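PDB 5GWA: beta-lactamase from Serratia marcescens, which probably hydrolyses beta-lactam antibiotics to substituted beta-amino acids, as a class A extended-spectrum beta-lactamase, captured here with the inhibitor avibactam. Local coordinates for residues Tyr14-Lys18 against Lys262-Ile267; Asp17-Gly23 against Tyr249-Glu255; His52-Ala56 against Val129-Ile133; Val68-Val74 against Asn95-Ser101. All coordinates share one frame; numbering follows the deposited sequence.

Overall arrangement
Contacts 1 and 2 adjoin, with centres about 9 Å apart, and share Asp17 and Lys18. Contact 1 packs the first helix on the last. Contact 2 pairs the strands next to those helices in the central sheet. They touch directly: Leu15 CD2 lies 3.6 Å from Val22 CG2. Contacts 3 and 4 lie on the opposite side of the chain's centre, with centres about 20 Å apart, and both are nested inside the chain loop that contacts 1 and 2 close. Contact 3 is a buried helix crossing, about 27 Å from contact 2 between centres. Tyr249 of contact 2 and Leu53 of contact 3 keep their side chains about 10 and 11 Å from the bound avibactam.

Contact 1. Residues Tyr14-Lys18 against Lys262-Ile267; sequences YLKDK and KIIAEI
Tyr14 is the main bump of this contact. Its ring reaches helix 257-276 and meets the ridge of Ile263, Glu266 and Ile267. The hydroxyl end makes the closest approach: Tyr14 OH lies 3.5 Å from Ile263 CA and 3.6 Å from Glu266 CG. Ile263 CA sits at the ring edge, in its plane. Tyr14 CG is anti to the backbone N (chi1 176°), sending the ring across. The side chains of Glu266 and Tyr14 run roughly perpendicular, with the carboxylate plane 49° from the ring plane.

Ile263 fills the hollow between Tyr14, Leu15 and Lys18. Its CD1 lies 3.9 Å from Lys18 CB, and the two side chains run antiparallel alongside each other. Leu15 CD2 is placed between two isoleucines, 4.1 Å from both Ile263 CG2 and Ile267 CD1. After the type I turn Leu15-Lys18, Lys18 NZ makes a cation-pi contact over one face of the Tyr14 ring, offset toward its rim. It donates to Tyr14 O at 2.9 Å and forms a salt bridge with Asp17 OD1 at 2.7 Å.

The contact joins the two terminal helices on one face of the central sheet. Leu15, Ile263 and Ile267 rest on Val22 of strand 21-28, and Ile263 also touches Val250 of strand 243-253.

Contact 2. Residues Asp17-Gly23 against Tyr249-Glu255; sequences DKKAKVG and YVSDSSE. With NA (sodium ion), chain B.
Lys19 N donates to Glu255 OE2 at 2.8 Å, nearly straight (174°), on the anti lone pair of that oxygen. The Glu255 chain is bent at chi2 (-79°), which brings its carboxylate back to the Lys19 backbone. Ser254 N returns a bond to Lys19 O, approaching almost end-on to the carbonyl. These bonds close the end of an antiparallel ladder between strands 21-28 and 243-253, neighbours in the five-stranded sheet of the class A beta-lactamase fold.

Lys21 with Ser251 and Gly23 with Tyr249 are hydrogen-bonded pairs; Val22 with Val250 is the non-hydrogen-bonded pair between them. Lys21 O is gripped twice, by Ser251 N and by Ser251 OG, each at 2.8 Å. The backbone N comes from above the carbonyl plane, while the hydroxyl is tilted 21° from it.

Val22 and Val250 run alongside each other, both directed at the face packed by helix 257-276. Ala20 CB sits 3.8 Å from Val250 CG1 and also meets Ser253 CB. Asp252 and Ser253 form a G1 beta bulge opposite Thr227. Ser253 OG accepts from Glu255 N in an ST turn and is also hydrogen-bonded to Asn260. Glu255 O binds a sodium ion at 2.8 Å, with Gly225, Thr227 and a water completing the site.

Contact 3. Residues His52-Ala56 against Val129-Ile133; sequences HLALA and VHNFI
Helices 49-63 and 126-135 meet nearly at right angles: the axes of residues 52-56 and 129-133 cross at 83°, 9.4 Å apart at closest approach. Ala56 is the close point, and its CA is 5.9 Å from the CA of Val129. Ala56 CA stands over one face of the Phe132 ring, offset toward the rim, in a CH-pi contact 4.0 Å from the centroid. Phe132 CG is anti to the backbone N (chi1 172°), and this turns the ring toward Leu55 and Ala56. Leu55 CB touches Phe132 CE2 at 3.9 Å.

Val129 uses both methyls. CG1 meets His52 O, and CG2 fits between Leu53 CD1 and Ala56 CB. Ile133 CD1 packs on His52 CB at 3.9 Å, while Ile133 CG1 lies at the edge of the imidazole.

Helix 49-63 starts just after Ser47 and carries Lys50, both of the avibactam pocket; the crossing packs it against helix 126-135. Leu170 of helix 164-175 packs on His52, Leu55 and Ile133, and Phe120 of helix 113-123 touches Leu53 and Val129.

Contact 4. Residues Val68-Val74 against Asn95-Ser101; sequences VDKKLFV and NLELSFS. With NA (sodium ion), chain O.
Phe100 is turned toward residues 68-74 and fits against Val68, Lys70 and Leu72. With CG anti to the carbonyl carbon (chi1 -68°), the ring lies against Lys70 and Leu72. Lys70 CB is at the ring edge, in plane. Leu72 crosses the ring at about a right angle, with its CD2 3.7 Å from Phe100 CZ. The backbone is held here too: Phe100 N donates to Lys70 O at 3.0 Å, and Ser101 N to Val68 O at 2.9 Å. The ring also meets that of Phe122, the planes at about 60°, and Phe100 touches Leu61 of helix 49-63.

Val74 is the second large contributor. Its CG2 packs on Leu98 CD1 at 4.0 Å, and its CB is next to Leu96 O. Val74 N donates to Leu96 O at 2.8 Å. Strands 71-74 and 96-99 thus form a two-stranded antiparallel sheet. Leu72, packed on Phe100, bonds Leu98 through both its N and its O; Val74 with Leu96 is the other hydrogen-bonded pair. Asn95 and Leu96 both face Val74, a G1 beta bulge. Leu72, Val74 and Leu98 turn to the side covered by Ile103 of helix 100-109. Ser99 is the N-cap of that helix, its OG bonded to Glu102 N.

On the other face, Phe73 lays its ring along the bulge, with Leu96 N 3.8 Å above the ring plane. The extended Lys71 chain passes obliquely by Glu97, its CD 3.8 Å from Glu97 CB. Glu97 O binds a sodium ion at 2.8 Å.

Contact 1. Residues Tyr14-Lys18 against Lys262-Ile267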
loop_
_atom_site.group_PDB
_atom_site.type_symbol
_atom_site.label_atom_id
_atom_site.label_comp_id
_atom_site.label_asym_id
_atom_site.label_seq_id
_atom_site.Cartn_x
_atom_site.Cartn_y
_atom_site.Cartn_z
ATOM N N TYR A 14 11.898 -16.223 -26.610
ATOM C CA TYR A 14 11.242 -14.998 -26.121
ATOM C C TYR A 14 12.009 -14.334 -24.972
ATOM O O TYR A 14 12.151 -13.107 -24.888
ATOM C CB TYR A 14 9.800 -15.344 -25.700
ATOM C CG TYR A 14 9.040 -14.170 -25.092
ATOM C CD1 TYR A 14 8.660 -13.088 -25.863
ATOM C CD2 TYR A 14 8.835 -14.086 -23.727
ATOM C CE1 TYR A 14 8.031 -11.995 -25.308
ATOM C CE2 TYR A 14 8.173 -13.026 -23.171
ATOM C CZ TYR A 14 7.789 -11.971 -23.958
ATOM O OH TYR A 14 7.181 -10.880 -23.410
ATOM N N LEU A 15 12.541 -15.159 -24.092
ATOM C CA LEU A 15 13.194 -14.692 -22.904
ATOM C C LEU A 15 14.628 -14.199 -23.136
ATOM O O LEU A 15 15.178 -13.490 -22.302
ATOM C CB LEU A 15 13.213 -15.825 -21.882
ATOM C CG LEU A 15 11.919 -16.086 -21.139
ATOM C CD1 LEU A 15 12.135 -17.290 -20.214
ATOM C CD2 LEU A 15 11.460 -14.859 -20.372
ATOM N N LYS A 16 15.172 -14.498 -24.322
ATOM C CA LYS A 16 16.565 -14.187 -24.633
ATOM C C LYS A 16 16.946 -12.730 -24.398
ATOM O O LYS A 16 18.042 -12.456 -23.911
ATOM C CB LYS A 16 16.877 -14.554 -26.092
ATOM C CG LYS A 16 17.281 -16.006 -26.299
ATOM C CD LYS A 16 17.397 -16.351 -27.779
ATOM C CE LYS A 16 18.228 -15.327 -28.541
ATOM N NZ LYS A 16 18.691 -15.852 -29.857
ATOM N N ASP A 17 16.093 -11.797 -24.816
ATOM C CA ASP A 17 16.417 -10.371 -24.709
ATOM C C ASP A 17 15.739 -9.654 -23.564
ATOM O O ASP A 17 15.759 -8.424 -23.497
ATOM C CB ASP A 17 16.113 -9.639 -26.016
ATOM C CG ASP A 17 14.641 -9.598 -26.342
ATOM O OD1 ASP A 17 13.823 -10.039 -25.509
ATOM O OD2 ASP A 17 14.297 -9.154 -27.456
ATOM N N LYS A 18 15.180 -10.418 -22.624
ATOM C CA LYS A 18 14.555 -9.817 -21.460
ATOM C C LYS A 18 15.538 -9.839 -20.316
ATOM O O LYS A 18 16.115 -10.904 -19.996
ATOM C CB LYS A 18 13.273 -10.587 -21.075
ATOM C CG LYS A 18 12.259 -10.758 -22.191
ATOM C CD LYS A 18 11.699 -9.419 -22.658
ATOM C CE LYS A 18 10.651 -9.645 -23.726
ATOM N NZ LYS A 18 11.180 -10.425 -24.879
ATOM N N LYS A 262 3.986 -8.053 -19.231
ATOM C CA LYS A 262 3.862 -8.588 -20.552
ATOM C C LYS A 262 4.587 -9.910 -20.726
ATOM O O LYS A 262 4.078 -10.808 -21.383
ATOM C CB LYS A 262 4.392 -7.547 -21.549
ATOM C CG LYS A 262 4.292 -7.946 -23.001
ATOM C CD LYS A 262 2.860 -7.916 -23.497
ATOM C CE LYS A 262 2.463 -6.531 -23.986
ATOM N NZ LYS A 262 1.000 -6.430 -24.271
ATOM N N ILE A 263 5.714 -10.086 -20.023
ATOM C CA ILE A 263 6.403 -11.377 -20.056
ATOM C C ILE A 263 5.492 -12.493 -19.571
ATOM O O ILE A 263 5.373 -13.547 -20.206
ATOM C CB ILE A 263 7.691 -11.355 -19.229
ATOM C CG1 ILE A 263 8.786 -10.550 -19.963
ATOM C CG2 ILE A 263 8.216 -12.763 -18.988
ATOM C CD1 ILE A 263 9.936 -10.138 -19.099
ATOM N N ILE A 264 4.790 -12.235 -18.471
ATOM C CA ILE A 264 3.855 -13.239 -17.954
ATOM C C ILE A 264 2.727 -13.513 -18.936
ATOM O O ILE A 264 2.394 -14.677 -19.220
ATOM C CB ILE A 264 3.256 -12.809 -16.590
ATOM C CG1 ILE A 264 4.385 -12.533 -15.581
ATOM C CG2 ILE A 264 2.310 -13.889 -16.056
ATOM C CD1 ILE A 264 3.943 -11.935 -14.267
ATOM N N ALA A 265 2.174 -12.436 -19.490
ATOM C CA ALA A 265 1.006 -12.521 -20.364
ATOM C C ALA A 265 1.352 -13.288 -21.650
ATOM O O ALA A 265 0.610 -14.148 -22.102
ATOM C CB ALA A 265 0.490 -11.115 -20.683
ATOM N N GLU A 266 2.536 -12.993 -22.195
ATOM C CA GLU A 266 2.969 -13.594 -23.443
ATOM C C GLU A 266 3.342 -15.058 -23.255
ATOM O O GLU A 266 2.930 -15.897 -24.046
ATOM C CB GLU A 266 4.142 -12.846 -24.038
ATOM C CG GLU A 266 3.777 -11.469 -24.562
ATOM C CD GLU A 266 3.146 -11.493 -25.947
ATOM O OE1 GLU A 266 2.702 -12.558 -26.427
ATOM O OE2 GLU A 266 3.082 -10.396 -26.547
ATOM N N ILE A 267 4.009 -15.383 -22.151
ATOM C CA ILE A 267 4.345 -16.784 -21.862
ATOM C C ILE A 267 3.056 -17.591 -21.670
ATOM O O ILE A 267 2.874 -18.679 -22.208
ATOM C CB ILE A 267 5.307 -16.929 -20.657
ATOM C CG1 ILE A 267 6.698 -16.452 -21.054
ATOM C CG2 ILE A 267 5.373 -18.371 -20.176
ATOM C CD1 ILE A 267 7.656 -16.309 -19.909
#

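Contact 2. Residues Asp17-Gly23 against Tyr249-Glu255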
loop_
_atom_site.group_PDB
_atom_site.type_symbol
_atom_site.label_atom_id
_atom_site.label_comp_id
_atom_site.label_asym_id
_atom_site.label_seq_id
_atom_site.Cartn_x
_atom_site.Cartn_y
_atom_site.Cartn_z
ATOM N N ASP A 17 16.093 -11.797 -24.816
ATOM C CA ASP A 17 16.417 -10.371 -24.709
ATOM C C ASP A 17 15.739 -9.654 -23.564
ATOM O O ASP A 17 15.759 -8.424 -23.497
ATOM C CB ASP A 17 16.113 -9.639 -26.016
ATOM C CG ASP A 17 14.641 -9.598 -26.342
ATOM O OD1 ASP A 17 13.823 -10.039 -25.509
ATOM O OD2 ASP A 17 14.297 -9.154 -27.456
ATOM N N LYS A 18 15.180 -10.418 -22.624
ATOM C CA LYS A 18 14.555 -9.817 -21.460
ATOM C C LYS A 18 15.538 -9.839 -20.316
ATOM O O LYS A 18 16.115 -10.904 -19.996
ATOM C CB LYS A 18 13.273 -10.587 -21.075
ATOM C CG LYS A 18 12.259 -10.758 -22.191
ATOM C CD LYS A 18 11.699 -9.419 -22.658
ATOM C CE LYS A 18 10.651 -9.645 -23.726
ATOM N NZ LYS A 18 11.180 -10.425 -24.879
ATOM N N LYS A 19 15.761 -8.674 -19.729
ATOM C CA LYS A 19 16.754 -8.501 -18.681
ATOM C C LYS A 19 16.131 -8.844 -17.340
ATOM O O LYS A 19 15.993 -8.005 -16.467
ATOM C CB LYS A 19 17.336 -7.096 -18.698
ATOM C CG LYS A 19 18.030 -6.777 -20.015
ATOM C CD LYS A 19 18.911 -5.541 -19.903
ATOM C CE LYS A 19 19.602 -5.241 -21.232
ATOM N NZ LYS A 19 19.906 -3.792 -21.411
ATOM N N ALA A 20 15.896 -10.138 -17.160
ATOM C CA ALA A 20 15.290 -10.678 -15.951
ATOM C C ALA A 20 15.519 -12.168 -15.937
ATOM O O ALA A 20 15.761 -12.796 -16.966
ATOM C CB ALA A 20 13.783 -10.413 -15.930
ATOM N N LYS A 21 15.445 -12.734 -14.737
ATOM C CA LYS A 21 15.529 -14.178 -14.526
ATOM C C LYS A 21 14.099 -14.677 -14.374
ATOM O O LYS A 21 13.461 -14.399 -13.347
ATOM C CB LYS A 21 16.327 -14.503 -13.258
ATOM C CG LYS A 21 16.452 -16.011 -13.064
ATOM C CD LYS A 21 17.008 -16.457 -11.714
ATOM C CE LYS A 21 18.525 -16.535 -11.698
ATOM N NZ LYS A 21 19.150 -17.073 -12.936
ATOM N N VAL A 22 13.624 -15.411 -15.355
ATOM C CA VAL A 22 12.193 -15.749 -15.407
ATOM C C VAL A 22 12.029 -17.251 -15.217
ATOM O O VAL A 22 12.499 -18.053 -16.008
ATOM C CB VAL A 22 11.542 -15.310 -16.709
ATOM C CG1 VAL A 22 10.052 -15.618 -16.695
ATOM C CG2 VAL A 22 11.775 -13.818 -16.944
ATOM N N GLY A 23 11.322 -17.630 -14.161
ATOM C CA GLY A 23 11.025 -19.031 -13.892
ATOM C C GLY A 23 9.630 -19.374 -14.329
ATOM O O GLY A 23 8.698 -18.616 -14.056
ATOM N N TYR A 249 7.421 -16.477 -12.594
ATOM C CA TYR A 249 8.114 -15.564 -11.696
ATOM C C TYR A 249 9.118 -14.750 -12.498
ATOM O O TYR A 249 10.074 -15.297 -13.025
ATOM C CB TYR A 249 8.890 -16.338 -10.611
ATOM C CG TYR A 249 8.003 -17.199 -9.782
ATOM C CD1 TYR A 249 7.660 -18.475 -10.187
ATOM C CD2 TYR A 249 7.505 -16.743 -8.565
ATOM C CE1 TYR A 249 6.846 -19.273 -9.409
ATOM C CE2 TYR A 249 6.589 -17.483 -7.848
ATOM C CZ TYR A 249 6.259 -18.719 -8.280
ATOM O OH TYR A 249 5.401 -19.427 -7.495
ATOM N N VAL A 250 8.836 -13.465 -12.733
ATOM C CA VAL A 250 9.815 -12.581 -13.365
ATOM C C VAL A 250 10.636 -11.927 -12.273
ATOM O O VAL A 250 10.127 -11.105 -11.497
ATOM C CB VAL A 250 9.106 -11.502 -14.226
ATOM C CG1 VAL A 250 10.136 -10.595 -14.883
ATOM C CG2 VAL A 250 8.181 -12.127 -15.249
ATOM N N SER A 251 11.897 -12.366 -12.114
ATOM C CA SER A 251 12.676 -11.950 -10.962
ATOM C C SER A 251 13.896 -11.127 -11.337
ATOM O O SER A 251 14.375 -11.218 -12.448
ATOM C CB SER A 251 13.060 -13.152 -10.079
ATOM O OG SER A 251 14.092 -13.927 -10.675
ATOM N N ASP A 252 14.363 -10.343 -10.368
ATOM C CA ASP A 252 15.556 -9.514 -10.495
ATOM C C ASP A 252 15.649 -8.813 -11.835
ATOM O O ASP A 252 16.571 -9.004 -12.624
ATOM C CB ASP A 252 16.784 -10.359 -10.187
ATOM C CG ASP A 252 16.808 -10.820 -8.747
ATOM O OD1 ASP A 252 16.060 -10.259 -7.915
ATOM O OD2 ASP A 252 17.660 -11.689 -8.432
ATOM N N SER A 253 14.555 -8.125 -12.166
ATOM C CA SER A 253 14.390 -7.579 -13.476
ATOM C C SER A 253 14.818 -6.122 -13.575
ATOM O O SER A 253 14.484 -5.297 -12.736
ATOM C CB SER A 253 12.926 -7.686 -13.884
ATOM O OG SER A 253 12.708 -7.139 -15.170
ATOM N N SER A 254 15.590 -5.871 -14.619
ATOM C CA SER A 254 15.915 -4.516 -15.038
ATOM C C SER A 254 14.870 -3.899 -15.931
ATOM O O SER A 254 15.010 -2.732 -16.324
ATOM C CB SER A 254 17.290 -4.532 -15.736
ATOM O OG SER A 254 18.291 -4.725 -14.756
ATOM N N GLU A 255 13.842 -4.650 -16.297
ATOM C CA GLU A 255 12.802 -4.154 -17.206
ATOM C C GLU A 255 11.730 -3.378 -16.447
ATOM O O GLU A 255 11.556 -3.524 -15.251
ATOM C CB GLU A 255 12.125 -5.275 -17.949
ATOM C CG GLU A 255 13.044 -6.222 -18.688
ATOM C CD GLU A 255 13.563 -5.715 -20.024
ATOM O OE1 GLU A 255 13.131 -4.642 -20.489
ATOM O OE2 GLU A 255 14.428 -6.399 -20.624
HETATM NA NA NA B . 12.821 -2.734 -12.877
HETATM O O HOH W 1 18.505 -7.631 -14.166
HETATM O O HOH W 2 12.093 -0.235 -13.161
#

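Contact 3. Residues His52-Ala56 against Val129-Ile133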
loop_
_atom_site.group_PDB
_atom_site.type_symbol
_atom_site.label_atom_id
_atom_site.label_comp_id
_atom_site.label_asym_id
_atom_site.label_seq_id
_atom_site.Cartn_x
_atom_site.Cartn_y
_atom_site.Cartn_z
ATOM N N HIS A 52 -0.671 -20.148 -0.143
ATOM C CA HIS A 52 -0.197 -21.209 0.745
ATOM C C HIS A 52 -0.797 -20.914 2.123
ATOM O O HIS A 52 -1.248 -21.805 2.827
ATOM C CB HIS A 52 1.326 -21.167 0.841
ATOM C CG HIS A 52 2.025 -21.272 -0.480
ATOM N ND1 HIS A 52 1.865 -20.324 -1.476
ATOM C CD2 HIS A 52 2.982 -22.114 -0.929
ATOM C CE1 HIS A 52 2.621 -20.643 -2.505
ATOM N NE2 HIS A 52 3.312 -21.718 -2.204
ATOM N N LEU A 53 -0.751 -19.644 2.518
ATOM C CA LEU A 53 -1.321 -19.230 3.808
ATOM C C LEU A 53 -2.812 -19.574 3.918
ATOM O O LEU A 53 -3.247 -20.187 4.915
ATOM C CB LEU A 53 -1.094 -17.723 3.963
ATOM C CG LEU A 53 -1.835 -17.083 5.122
ATOM C CD1 LEU A 53 -1.423 -17.679 6.456
ATOM C CD2 LEU A 53 -1.638 -15.581 5.109
ATOM N N ALA A 54 -3.550 -19.374 2.836
ATOM C CA ALA A 54 -4.977 -19.612 2.801
ATOM C C ALA A 54 -5.253 -21.111 2.947
ATOM O O ALA A 54 -6.157 -21.507 3.685
ATOM C CB ALA A 54 -5.589 -19.049 1.556
ATOM N N LEU A 55 -4.468 -21.925 2.264
ATOM C CA LEU A 55 -4.550 -23.389 2.463
ATOM C C LEU A 55 -4.410 -23.753 3.924
ATOM O O LEU A 55 -5.242 -24.509 4.442
ATOM C CB LEU A 55 -3.472 -24.123 1.669
ATOM C CG LEU A 55 -3.551 -24.036 0.151
ATOM C CD1 LEU A 55 -2.343 -24.697 -0.465
ATOM C CD2 LEU A 55 -4.806 -24.642 -0.423
ATOM N N ALA A 56 -3.378 -23.242 4.598
ATOM C CA ALA A 56 -3.137 -23.628 5.985
ATOM C C ALA A 56 -4.280 -23.115 6.872
ATOM O O ALA A 56 -4.691 -23.769 7.833
ATOM C CB ALA A 56 -1.802 -23.105 6.461
ATOM N N VAL A 129 3.017 -22.513 8.625
ATOM C CA VAL A 129 2.550 -22.604 7.259
ATOM C C VAL A 129 3.593 -23.307 6.377
ATOM O O VAL A 129 3.266 -24.149 5.551
ATOM C CB VAL A 129 2.245 -21.188 6.703
ATOM C CG1 VAL A 129 1.833 -21.304 5.244
ATOM C CG2 VAL A 129 1.144 -20.530 7.534
ATOM N N HIS A 130 4.860 -23.026 6.651
ATOM C CA HIS A 130 5.987 -23.688 6.022
ATOM C C HIS A 130 5.882 -25.188 6.219
ATOM O O HIS A 130 6.036 -25.950 5.278
ATOM C CB HIS A 130 7.269 -23.167 6.635
ATOM C CG HIS A 130 8.493 -23.861 6.149
ATOM N ND1 HIS A 130 9.172 -23.463 5.015
ATOM C CD2 HIS A 130 9.062 -25.027 6.530
ATOM C CE1 HIS A 130 10.187 -24.279 4.800
ATOM N NE2 HIS A 130 10.093 -25.281 5.657
ATOM N N ASN A 131 5.687 -25.610 7.454
ATOM C CA ASN A 131 5.578 -27.049 7.726
ATOM C C ASN A 131 4.357 -27.689 7.075
ATOM O O ASN A 131 4.427 -28.804 6.568
ATOM C CB ASN A 131 5.541 -27.287 9.233
ATOM C CG ASN A 131 6.869 -27.023 9.887
ATOM O OD1 ASN A 131 7.896 -27.031 9.231
ATOM N ND2 ASN A 131 6.870 -26.922 11.219
ATOM N N PHE A 132 3.229 -27.011 7.136
ATOM C CA PHE A 132 1.998 -27.504 6.559
ATOM C C PHE A 132 2.219 -27.837 5.099
ATOM O O PHE A 132 1.802 -28.875 4.586
ATOM C CB PHE A 132 0.879 -26.474 6.730
ATOM C CG PHE A 132 -0.374 -26.824 6.012
ATOM C CD1 PHE A 132 -1.219 -27.790 6.500
ATOM C CD2 PHE A 132 -0.624 -26.308 4.748
ATOM C CE1 PHE A 132 -2.327 -28.182 5.789
ATOM C CE2 PHE A 132 -1.794 -26.599 4.097
ATOM C CZ PHE A 132 -2.649 -27.536 4.609
ATOM N N ILE A 133 2.818 -26.890 4.391
ATOM C CA ILE A 133 3.062 -27.076 2.978
ATOM C C ILE A 133 4.025 -28.234 2.738
ATOM O O ILE A 133 3.745 -29.099 1.890
ATOM C CB ILE A 133 3.623 -25.778 2.351
ATOM C CG1 ILE A 133 2.551 -24.677 2.383
ATOM C CG2 ILE A 133 4.058 -26.021 0.900
ATOM C CD1 ILE A 133 1.257 -24.952 1.665
#

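Contact 4. Residues Val68-Val74 against Asn95-Ser101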
loop_
_atom_site.group_PDB
_atom_site.type_symbol
_atom_site.label_atom_id
_atom_site.label_comp_id
_atom_site.label_asym_id
_atom_site.label_seq_id
_atom_site.Cartn_x
_atom_site.Cartn_y
_atom_site.Cartn_z
ATOM N N VAL A 68 -16.148 -20.471 8.926
ATOM C CA VAL A 68 -15.493 -19.345 8.256
ATOM C C VAL A 68 -16.246 -18.035 8.494
ATOM O O VAL A 68 -15.755 -16.935 8.183
ATOM C CB VAL A 68 -15.329 -19.657 6.740
ATOM C CG1 VAL A 68 -16.529 -19.181 5.938
ATOM C CG2 VAL A 68 -14.034 -19.109 6.204
ATOM N N ASP A 69 -17.477 -18.129 8.996
ATOM C CA ASP A 69 -18.233 -16.961 9.327
ATOM C C ASP A 69 -17.964 -16.438 10.749
ATOM O O ASP A 69 -18.507 -15.412 11.121
ATOM C CB ASP A 69 -19.713 -17.227 9.127
ATOM C CG ASP A 69 -20.029 -17.577 7.686
ATOM O OD1 ASP A 69 -19.440 -16.946 6.769
ATOM O OD2 ASP A 69 -20.829 -18.510 7.475
ATOM N N LYS A 70 -17.212 -17.185 11.523
ATOM C CA LYS A 70 -16.754 -16.691 12.820
ATOM C C LYS A 70 -15.799 -15.514 12.598
ATOM O O LYS A 70 -15.267 -15.314 11.491
ATOM C CB LYS A 70 -16.114 -17.773 13.647
ATOM C CG LYS A 70 -17.099 -18.869 14.042
ATOM C CD LYS A 70 -18.255 -18.312 14.862
ATOM C CE LYS A 70 -18.859 -19.386 15.758
ATOM N NZ LYS A 70 -17.815 -20.016 16.618
ATOM N N LYS A 71 -15.710 -14.653 13.605
ATOM C CA LYS A 71 -15.023 -13.361 13.454
ATOM C C LYS A 71 -13.858 -13.160 14.408
ATOM O O LYS A 71 -13.949 -13.466 15.610
ATOM C CB LYS A 71 -15.989 -12.211 13.665
ATOM C CG LYS A 71 -17.163 -12.236 12.695
ATOM C CD LYS A 71 -18.015 -11.009 12.843
ATOM C CE LYS A 71 -19.256 -11.107 11.968
ATOM N NZ LYS A 71 -20.154 -9.941 12.106
ATOM N N LEU A 72 -12.759 -12.640 13.859
ATOM C CA LEU A 72 -11.652 -12.110 14.621
ATOM C C LEU A 72 -11.873 -10.669 15.014
ATOM O O LEU A 72 -12.444 -9.896 14.234
ATOM C CB LEU A 72 -10.357 -12.219 13.815
ATOM C CG LEU A 72 -9.939 -13.599 13.346
ATOM C CD1 LEU A 72 -8.687 -13.563 12.510
ATOM C CD2 LEU A 72 -9.711 -14.492 14.545
ATOM N N PHE A 73 -11.360 -10.266 16.186
ATOM C CA PHE A 73 -11.312 -8.846 16.479
ATOM C C PHE A 73 -10.054 -8.249 15.884
ATOM O O PHE A 73 -8.954 -8.641 16.222
ATOM C CB PHE A 73 -11.350 -8.575 18.000
ATOM C CG PHE A 73 -11.578 -7.119 18.339
ATOM C CD1 PHE A 73 -12.837 -6.600 18.325
ATOM C CD2 PHE A 73 -10.505 -6.273 18.563
ATOM C CE1 PHE A 73 -13.057 -5.255 18.597
ATOM C CE2 PHE A 73 -10.719 -4.922 18.825
ATOM C CZ PHE A 73 -11.987 -4.433 18.845
ATOM N N VAL A 74 -10.226 -7.373 14.897
ATOM C CA VAL A 74 -9.111 -6.750 14.220
ATOM C C VAL A 74 -8.837 -5.401 14.855
ATOM O O VAL A 74 -9.656 -4.475 14.778
ATOM C CB VAL A 74 -9.431 -6.610 12.713
ATOM C CG1 VAL A 74 -8.309 -5.873 11.973
ATOM C CG2 VAL A 74 -9.661 -8.003 12.121
ATOM N N ASN A 95 -10.458 -1.756 14.965
ATOM C CA ASN A 95 -11.172 -2.167 16.179
ATOM C C ASN A 95 -12.581 -2.660 15.888
ATOM O O ASN A 95 -13.599 -2.167 16.396
ATOM C CB ASN A 95 -11.177 -1.017 17.178
ATOM C CG ASN A 95 -9.798 -0.659 17.632
ATOM O OD1 ASN A 95 -8.917 -1.494 17.726
ATOM N ND2 ASN A 95 -9.609 0.615 17.961
ATOM N N LEU A 96 -12.644 -3.713 15.088
ATOM C CA LEU A 96 -13.911 -4.290 14.716
ATOM C C LEU A 96 -13.801 -5.782 14.450
ATOM O O LEU A 96 -12.713 -6.286 14.216
ATOM C CB LEU A 96 -14.523 -3.567 13.523
ATOM C CG LEU A 96 -14.031 -3.934 12.128
ATOM C CD1 LEU A 96 -14.989 -3.342 11.089
ATOM C CD2 LEU A 96 -12.592 -3.537 11.878
ATOM N N GLU A 97 -14.949 -6.457 14.513
ATOM C CA GLU A 97 -15.036 -7.888 14.280
ATOM C C GLU A 97 -15.160 -8.122 12.784
ATOM O O GLU A 97 -16.088 -7.576 12.183
ATOM C CB GLU A 97 -16.286 -8.422 14.961
ATOM C CG GLU A 97 -16.340 -8.088 16.451
ATOM C CD GLU A 97 -17.741 -8.151 17.036
ATOM O OE1 GLU A 97 -18.748 -8.303 16.294
ATOM O OE2 GLU A 97 -17.849 -8.144 18.269
ATOM N N LEU A 98 -14.288 -8.954 12.221
ATOM C CA LEU A 98 -14.363 -9.344 10.786
ATOM C C LEU A 98 -14.311 -10.871 10.682
ATOM O O LEU A 98 -13.483 -11.504 11.267
ATOM C CB LEU A 98 -13.219 -8.727 9.994
ATOM C CG LEU A 98 -13.229 -7.205 9.868
ATOM C CD1 LEU A 98 -11.979 -6.737 9.147
ATOM C CD2 LEU A 98 -14.448 -6.676 9.184
ATOM N N SER A 99 -15.107 -11.425 9.791
ATOM C CA SER A 99 -15.106 -12.872 9.623
ATOM C C SER A 99 -13.828 -13.362 8.981
ATOM O O SER A 99 -13.197 -12.648 8.182
ATOM C CB SER A 99 -16.291 -13.349 8.771
ATOM O OG SER A 99 -16.243 -12.830 7.423
ATOM N N PHE A 100 -13.501 -14.620 9.218
ATOM C CA PHE A 100 -12.414 -15.253 8.498
ATOM C C PHE A 100 -12.699 -15.136 6.999
ATOM O O PHE A 100 -11.782 -14.935 6.215
ATOM C CB PHE A 100 -12.298 -16.733 8.856
ATOM C CG PHE A 100 -11.853 -16.972 10.242
ATOM C CD1 PHE A 100 -10.519 -16.895 10.589
ATOM C CD2 PHE A 100 -12.780 -17.347 11.229
ATOM C CE1 PHE A 100 -10.102 -17.104 11.890
ATOM C CE2 PHE A 100 -12.361 -17.588 12.509
ATOM C CZ PHE A 100 -11.027 -17.467 12.850
ATOM N N SER A 101 -13.948 -15.383 6.591
ATOM C CA SER A 101 -14.323 -15.252 5.171
ATOM C C SER A 101 -13.914 -13.903 4.565
ATOM O O SER A 101 -13.222 -13.849 3.535
ATOM C CB SER A 101 -15.831 -15.420 5.003
ATOM O OG SER A 101 -16.213 -15.182 3.664
HETATM NA NA NA O . -18.102 -7.920 10.278
#